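Long-range contacts in protein DOA1 (Saccharomyces cerevisiae, PDB 3ODT), which probably binds ubiquitin through its WD40 beta-propeller domain and regulates the turnover of F-box proteins: residues A[114-119]-A[148-153]; A[134-139]-A[156-161]. All coordinates share one frame; numbering follows the deposited sequence.

Contact 1 (A[114-119]-A[148-153])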
ATOM      1  N   ASP A 114      14.192   4.163   3.421  1.00 14.14           N
ATOM      2  CA  ASP A 114      15.459   4.795   3.760  1.00 16.09           C
ATOM      3  C   ASP A 114      15.358   5.568   5.078  1.00 17.26           C
ATOM      4  O   ASP A 114      15.804   6.710   5.166  1.00 17.85           O
ATOM      5  CB  ASP A 114      15.880   5.734   2.627  1.00 20.05           C
ATOM      6  CG  ASP A 114      16.108   4.994   1.301  1.00 25.97           C
ATOM      7  OD1 ASP A 114      16.817   3.965   1.312  1.00 31.98           O
ATOM      8  OD2 ASP A 114      15.576   5.444   0.255  1.00 26.40           O
ATOM      9  N   GLY A 115      14.740   4.954   6.087  1.00 15.41           N
ATOM     10  CA  GLY A 115      14.647   5.552   7.413  1.00 17.57           C
ATOM     11  C   GLY A 115      13.494   6.517   7.595  1.00 13.83           C
ATOM     12  O   GLY A 115      13.295   7.044   8.696  1.00 18.61           O
ATOM     13  N   VAL A 116      12.727   6.735   6.530  1.00 10.81           N
ATOM     14  CA  VAL A 116      11.627   7.694   6.548  1.00 10.09           C
ATOM     15  C   VAL A 116      10.295   6.971   6.549  1.00  7.59           C
ATOM     16  O   VAL A 116      10.081   6.083   5.748  1.00 10.74           O
ATOM     17  CB  VAL A 116      11.680   8.647   5.319  1.00 14.58           C
ATOM     18  CG1 VAL A 116      10.531   9.658   5.388  1.00 15.74           C
ATOM     19  CG2 VAL A 116      13.017   9.344   5.275  1.00 13.84           C
ATOM     20  N   VAL A 117       9.411   7.352   7.463  1.00  8.12           N
ATOM     21  CA  VAL A 117       8.038   6.879   7.422  1.00  8.01           C
ATOM     22  C   VAL A 117       7.198   8.005   6.835  1.00  7.39           C
ATOM     23  O   VAL A 117       7.334   9.173   7.220  1.00  8.06           O
ATOM     24  CB  VAL A 117       7.499   6.551   8.826  1.00  8.04           C
ATOM     25  CG1 VAL A 117       6.054   6.054   8.760  1.00 11.19           C
ATOM     26  CG2 VAL A 117       8.385   5.513   9.472  1.00 10.57           C
ATOM     27  N   ILE A 118       6.323   7.680   5.891  1.00  7.27           N
ATOM     28  CA  ILE A 118       5.381   8.671   5.406  1.00  7.32           C
ATOM     29  C   ILE A 118       3.975   8.105   5.466  1.00  6.67           C
ATOM     30  O   ILE A 118       3.725   6.971   5.040  1.00  6.84           O
ATOM     31  CB  ILE A 118       5.765   9.235   4.006  1.00  7.01           C
ATOM     32  CG1 ILE A 118       4.870  10.422   3.635  1.00  7.16           C
ATOM     33  CG2 ILE A 118       5.770   8.159   2.947  1.00  7.64           C
ATOM     34  CD1 ILE A 118       5.302  11.147   2.369  1.00  9.27           C
ATOM     35  N   SER A 119       3.062   8.904   6.027  1.00  6.35           N
ATOM     36  CA  SER A 119       1.698   8.471   6.292  1.00  6.52           C
ATOM     37  C   SER A 119       0.708   9.407   5.588  1.00  5.50           C
ATOM     38  O   SER A 119       0.957  10.619   5.438  1.00  7.41           O
ATOM     39  CB  SER A 119       1.423   8.460   7.801  1.00  7.36           C
ATOM     40  OG  SER A 119       1.730   9.732   8.354  1.00  7.47           O
ATOM     41  N   ALA A 148       0.645   8.469   0.183  1.00  7.17           N
ATOM     42  CA  ALA A 148       1.822   9.313   0.297  1.00  6.51           C
ATOM     43  C   ALA A 148       3.043   8.412   0.150  1.00  4.88           C
ATOM     44  O   ALA A 148       3.115   7.299   0.726  1.00  6.12           O
ATOM     45  CB  ALA A 148       1.860  10.066   1.659  1.00  7.60           C
ATOM     46  N   LYS A 149       3.996   8.885  -0.634  1.00  6.05           N
ATOM     47  CA  LYS A 149       5.211   8.135  -0.944  1.00  5.81           C
ATOM     48  C   LYS A 149       6.424   9.039  -0.931  1.00  7.86           C
ATOM     49  O   LYS A 149       6.338  10.236  -1.260  1.00  8.68           O
ATOM     50  CB  LYS A 149       5.098   7.495  -2.317  1.00  8.45           C
ATOM     51  CG  LYS A 149       4.055   6.407  -2.439  1.00  5.72           C
ATOM     52  CD  LYS A 149       4.379   5.193  -1.589  1.00  7.37           C
ATOM     53  CE  LYS A 149       3.735   3.917  -2.140  1.00  8.81           C
ATOM     54  NZ  LYS A 149       2.308   3.768  -1.799  1.00  8.61           N
ATOM     55  N   VAL A 150       7.550   8.460  -0.569  1.00  7.36           N
ATOM     56  CA  VAL A 150       8.810   9.144  -0.667  1.00  8.18           C
ATOM     57  C   VAL A 150       9.293   9.072  -2.131  1.00  8.63           C
ATOM     58  O   VAL A 150       9.374   7.996  -2.722  1.00  9.63           O
ATOM     59  CB  VAL A 150       9.861   8.478   0.247  1.00 10.00           C
ATOM     60  CG1 VAL A 150      11.243   9.109   0.009  1.00 11.80           C
ATOM     61  CG2 VAL A 150       9.451   8.610   1.708  1.00 11.38           C
ATOM     62  N   VAL A 151       9.600  10.221  -2.708  1.00  9.91           N
ATOM     63  CA  VAL A 151      10.221  10.276  -4.030  1.00 10.11           C
ATOM     64  C   VAL A 151      11.743  10.180  -3.877  1.00 10.70           C
ATOM     65  O   VAL A 151      12.398   9.358  -4.516  1.00 16.07           O
ATOM     66  CB  VAL A 151       9.821  11.565  -4.739  1.00  8.12           C
ATOM     67  CG1 VAL A 151      10.602  11.722  -6.052  1.00 12.29           C
ATOM     68  CG2 VAL A 151       8.312  11.555  -5.013  1.00 11.30           C
ATOM     69  N   SER A 152      12.295  11.015  -3.007  1.00 11.99           N
ATOM     70  CA  SER A 152      13.731  11.039  -2.739  1.00 18.57           C
ATOM     71  C   SER A 152      13.992  11.407  -1.277  1.00 18.84           C
ATOM     72  O   SER A 152      13.677  12.528  -0.845  1.00 14.10           O
ATOM     73  CB  SER A 152      14.420  12.053  -3.644  1.00 18.35           C
ATOM     74  OG  SER A 152      15.752  12.251  -3.213  1.00 23.64           O
ATOM     75  N   PHE A 153      14.577  10.479  -0.511  1.00 15.39           N
ATOM     76  CA  PHE A 153      14.860  10.767   0.898  1.00 17.74           C
ATOM     77  C   PHE A 153      15.920  11.865   0.998  1.00 22.44           C
ATOM     78  O   PHE A 153      15.867  12.698   1.892  1.00 25.88           O
ATOM     79  CB  PHE A 153      15.273   9.505   1.699  1.00 17.68           C
ATOM     80  CG  PHE A 153      16.735   9.198   1.637  1.00 17.48           C
ATOM     81  CD1 PHE A 153      17.604   9.700   2.592  1.00 25.70           C
ATOM     82  CD2 PHE A 153      17.249   8.436   0.601  1.00 22.48           C
ATOM     83  CE1 PHE A 153      18.946   9.439   2.530  1.00 24.29           C
ATOM     84  CE2 PHE A 153      18.610   8.156   0.530  1.00 30.12           C
ATOM     85  CZ  PHE A 153      19.460   8.658   1.492  1.00 28.21           C
TER

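Contact 2 (A[134-139]-A[156-161])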
ATOM      1  N   LEU A 134       7.933  13.678  14.181  1.00  9.85           N
ATOM      2  CA  LEU A 134       7.361  14.360  13.018  1.00 10.24           C
ATOM      3  C   LEU A 134       8.328  15.398  12.506  1.00 11.64           C
ATOM      4  O   LEU A 134       8.687  16.316  13.245  1.00 11.77           O
ATOM      5  CB  LEU A 134       6.043  15.043  13.383  1.00 10.14           C
ATOM      6  CG  LEU A 134       5.385  15.764  12.226  1.00 10.94           C
ATOM      7  CD1 LEU A 134       5.032  14.804  11.095  1.00 16.64           C
ATOM      8  CD2 LEU A 134       4.105  16.429  12.758  1.00 15.32           C
ATOM      9  N   VAL A 135       8.750  15.251  11.251  1.00  9.36           N
ATOM     10  CA  VAL A 135       9.667  16.183  10.629  1.00 11.38           C
ATOM     11  C   VAL A 135       8.957  17.180   9.706  1.00 10.20           C
ATOM     12  O   VAL A 135       9.247  18.389   9.732  1.00 13.33           O
ATOM     13  CB  VAL A 135      10.733  15.443   9.843  1.00 11.80           C
ATOM     14  CG1 VAL A 135      11.641  16.442   9.122  1.00 16.09           C
ATOM     15  CG2 VAL A 135      11.543  14.553  10.775  1.00 12.65           C
ATOM     16  N   TYR A 136       8.068  16.669   8.846  1.00  9.61           N
ATOM     17  CA  TYR A 136       7.260  17.531   7.983  1.00  9.91           C
ATOM     18  C   TYR A 136       5.785  17.168   8.048  1.00 10.59           C
ATOM     19  O   TYR A 136       5.400  15.996   7.901  1.00 10.72           O
ATOM     20  CB  TYR A 136       7.718  17.460   6.521  1.00 10.65           C
ATOM     21  CG  TYR A 136       9.196  17.679   6.302  1.00 11.89           C
ATOM     22  CD1 TYR A 136       9.783  18.897   6.554  1.00 11.24           C
ATOM     23  CD2 TYR A 136       9.981  16.684   5.772  1.00 11.84           C
ATOM     24  CE1 TYR A 136      11.120  19.104   6.336  1.00 17.36           C
ATOM     25  CE2 TYR A 136      11.326  16.880   5.539  1.00 17.08           C
ATOM     26  CZ  TYR A 136      11.884  18.088   5.827  1.00 18.95           C
ATOM     27  OH  TYR A 136      13.217  18.292   5.618  1.00 23.64           O
ATOM     28  N   ASN A 137       4.963  18.204   8.203  1.00  8.52           N
ATOM     29  CA  ASN A 137       3.525  18.120   8.038  1.00  7.57           C
ATOM     30  C   ASN A 137       3.171  18.644   6.635  1.00  7.57           C
ATOM     31  O   ASN A 137       3.380  19.827   6.336  1.00 10.87           O
ATOM     32  CB  ASN A 137       2.833  18.970   9.098  1.00  9.46           C
ATOM     33  CG  ASN A 137       1.340  18.883   9.010  1.00 13.79           C
ATOM     34  OD1 ASN A 137       0.797  17.844   8.663  1.00 11.10           O
ATOM     35  ND2 ASN A 137       0.667  19.988   9.287  1.00 21.50           N
ATOM     36  N   LEU A 138       2.664  17.772   5.784  1.00  7.52           N
ATOM     37  CA  LEU A 138       2.326  18.122   4.410  1.00  8.49           C
ATOM     38  C   LEU A 138       0.844  18.470   4.343  1.00  8.40           C
ATOM     39  O   LEU A 138      -0.010  17.608   4.155  1.00  8.59           O
ATOM     40  CB  LEU A 138       2.635  16.952   3.478  1.00  7.98           C
ATOM     41  CG  LEU A 138       4.031  16.310   3.587  1.00  8.58           C
ATOM     42  CD1 LEU A 138       4.297  15.327   2.459  1.00  9.35           C
ATOM     43  CD2 LEU A 138       5.143  17.341   3.620  1.00 10.80           C
ATOM     44  N   GLN A 139       0.583  19.754   4.517  1.00  7.74           N
ATOM     45  CA  GLN A 139      -0.743  20.321   4.642  1.00 10.29           C
ATOM     46  C   GLN A 139      -0.990  21.252   3.442  1.00 11.63           C
ATOM     47  O   GLN A 139      -0.329  22.286   3.297  1.00 17.32           O
ATOM     48  CB  GLN A 139      -0.835  21.085   5.983  1.00 13.79           C
ATOM     49  CG  GLN A 139      -2.262  21.478   6.423  1.00 20.44           C
ATOM     50  CD  GLN A 139      -2.342  21.863   7.916  1.00 48.63           C
ATOM     51  OE1 GLN A 139      -2.105  21.029   8.801  1.00 45.77           O
ATOM     52  NE2 GLN A 139      -2.689  23.121   8.193  1.00 59.45           N
ATOM     53  N   ASN A 156      14.402  15.273   0.156  1.00 11.90           N
ATOM     54  CA  ASN A 156      13.162  15.477   0.890  1.00 11.28           C
ATOM     55  C   ASN A 156      12.012  15.748  -0.040  1.00  9.87           C
ATOM     56  O   ASN A 156      11.257  16.703   0.159  1.00  8.62           O
ATOM     57  CB  ASN A 156      13.316  16.617   1.897  1.00 13.60           C
ATOM     58  CG  ASN A 156      14.336  16.300   2.941  1.00 22.19           C
ATOM     59  OD1 ASN A 156      14.329  15.220   3.506  1.00 31.16           O
ATOM     60  ND2 ASN A 156      15.236  17.234   3.196  1.00 25.62           N
ATOM     61  N   LYS A 157      11.852  14.906  -1.056  1.00 11.13           N
ATOM     62  CA  LYS A 157      10.722  15.046  -1.974  1.00  9.67           C
ATOM     63  C   LYS A 157       9.733  13.925  -1.762  1.00  7.43           C
ATOM     64  O   LYS A 157      10.121  12.765  -1.636  1.00  7.66           O
ATOM     65  CB  LYS A 157      11.212  15.057  -3.429  1.00 10.65           C
ATOM     66  CG  LYS A 157      11.857  16.366  -3.814  1.00 13.28           C
ATOM     67  CD  LYS A 157      12.315  16.377  -5.285  1.00 15.10           C
ATOM     68  CE  LYS A 157      12.722  17.776  -5.710  1.00 15.59           C
ATOM     69  NZ  LYS A 157      13.239  17.800  -7.102  1.00 20.96           N
ATOM     70  N   PHE A 158       8.466  14.294  -1.710  1.00  8.11           N
ATOM     71  CA  PHE A 158       7.382  13.400  -1.352  1.00  5.58           C
ATOM     72  C   PHE A 158       6.261  13.591  -2.350  1.00  6.05           C
ATOM     73  O   PHE A 158       6.124  14.667  -2.972  1.00  6.60           O
ATOM     74  CB  PHE A 158       6.883  13.701   0.064  1.00  8.20           C
ATOM     75  CG  PHE A 158       8.014  13.858   1.053  1.00  7.61           C
ATOM     76  CD1 PHE A 158       8.772  12.774   1.396  1.00 11.50           C
ATOM     77  CD2 PHE A 158       8.357  15.100   1.565  1.00  8.60           C
ATOM     78  CE1 PHE A 158       9.834  12.900   2.263  1.00 11.51           C
ATOM     79  CE2 PHE A 158       9.425  15.236   2.409  1.00 10.61           C
ATOM     80  CZ  PHE A 158      10.160  14.128   2.772  1.00  9.33           C
ATOM     81  N   LEU A 159       5.432  12.573  -2.484  1.00  6.41           N
ATOM     82  CA  LEU A 159       4.305  12.595  -3.418  1.00  6.03           C
ATOM     83  C   LEU A 159       3.038  12.139  -2.687  1.00  4.91           C
ATOM     84  O   LEU A 159       3.061  11.156  -1.962  1.00  7.38           O
ATOM     85  CB  LEU A 159       4.583  11.653  -4.583  1.00  7.75           C
ATOM     86  CG  LEU A 159       3.765  11.865  -5.852  1.00  9.14           C
ATOM     87  CD1 LEU A 159       4.109  13.174  -6.564  1.00  9.20           C
ATOM     88  CD2 LEU A 159       3.986  10.675  -6.790  1.00 10.39           C
ATOM     89  N   THR A 160       1.952  12.881  -2.857  1.00  5.90           N
ATOM     90  CA  THR A 160       0.698  12.579  -2.197  1.00  7.10           C
ATOM     91  C   THR A 160      -0.439  12.517  -3.215  1.00  6.61           C
ATOM     92  O   THR A 160      -0.419  13.217  -4.248  1.00  6.98           O
ATOM     93  CB  THR A 160       0.378  13.669  -1.134  1.00  7.93           C
ATOM     94  OG1 THR A 160       0.373  14.960  -1.757  1.00  7.80           O
ATOM     95  CG2 THR A 160       1.432  13.650   0.003  1.00 10.08           C
ATOM     96  N   ALA A 161      -1.444  11.723  -2.882  1.00  5.96           N
ATOM     97  CA  ALA A 161      -2.626  11.498  -3.692  1.00  6.92           C
ATOM     98  C   ALA A 161      -3.849  11.762  -2.847  1.00  7.07           C
ATOM     99  O   ALA A 161      -3.941  11.288  -1.699  1.00  7.64           O
ATOM    100  CB  ALA A 161      -2.668  10.056  -4.139  1.00  8.46           C
TER

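Contact 1 (A[114-119]-A[148-153])
Strand 116-119 of one propeller blade faces strand 148-150 of the next in nearly antiparallel sense, at 159°, their axes approaching to 6.2 Å without a hydrogen bond between them. Side chains from both strands fill the gap. I118 works with both arms: CG1 lies 3.6 Å from CB of A148, with CD1 on that same methyl, while CG2 rests 3.9 Å from CG2 of V150. Having CG1 anti to the backbone N (chi1 -171°) sends the longer arm to A148 and leaves the CG2 branch for V150. The V150 methyl is shared, since its CG2 also meets CG1 of V116 at 4.0 Å. V116 turns its other branch, CG2, to CB of F153, 4.2 Å away. Beyond the strands, D114 crosses F153 at about a right angle and sets its CB over one face of the ring, a CH-pi contact 4.0 Å from the centroid. The carboxylate, its plane 48° from that of the ring, brings OD2 to 3.4 Å from CD2 of F153. F158 and V128 also touch I118, extending the apolar layer into both sheets. The blades are thus joined here by interlocking aliphatic groups; the carbonyl O of A148, 3.6 Å from CG2 of I118, is buried without a polar partner, probably at some energetic cost.

Contact 2 (A[134-139]-A[156-161])
Two successive blades of the WD40 propeller meet here, the outermost strand of one, 133-139, lying over strand 157-162 of the next. The segment axes come no nearer than 10.0 Å and cross at -39°, so long side chains must span the gap. Y136 reaches F158 with the CD2 side of its ring, 3.7 Å from CE2 of F158. The rings meet obliquely, their planes 50° apart and centroids 5.9 Å apart. CG of Y136 stands anti to the carbonyl carbon (chi1 -51°), which directs the ring to F158 and its hydroxyl onward to the amide of N156. There OH lies 3.3 Å from ND2, but the angle is too poor for a hydrogen bond; OD1 of N156 sits at the edge of the tyrosine ring and accepts a weak hydrogen bond from NZ of K130. CG1 of V135 covers one face of the Y136 ring, 3.5 Å above its plane. An alanine in place of Y136 would probably take this ring away from F158 and open a gap beside N156. Further along, the CD1 branch of L138 bridges CB of F158, at 3.9 Å, and CG2 of T160, at 4.1 Å. With its methyl turned to L138, T160 bonds through OG1 to H141 and W170, the hydroxyl, histidine and tryptophan network familiar from WD40 repeats. Strand 125-130 flanks the contact through A126, which touches T160, while strand 167-171 brings W170 against L138.

In the fold
Contacts 1 and 2 lie about 8 Å apart, centre to centre, in the same interface between adjacent blades of the seven-bladed propeller. Each pairs a strand of the 107-139 sheet with one of the 145-179 sheet. Along the chain their segments alternate: 114-119, 134-139, 148-153, then 156-161. Strands 145-150 and 157-162 are neighbours in their sheet, and backbone pairs tie the two contacts directly: N of L159 lies 2.8 Å from O of K149, a probable hydrogen bond. The centre of contact 1 is about 13 Å from the centre of the chain, that of contact 2 about 17 Å, so together they pack successive layers of the blade interface outward from the propeller's middle.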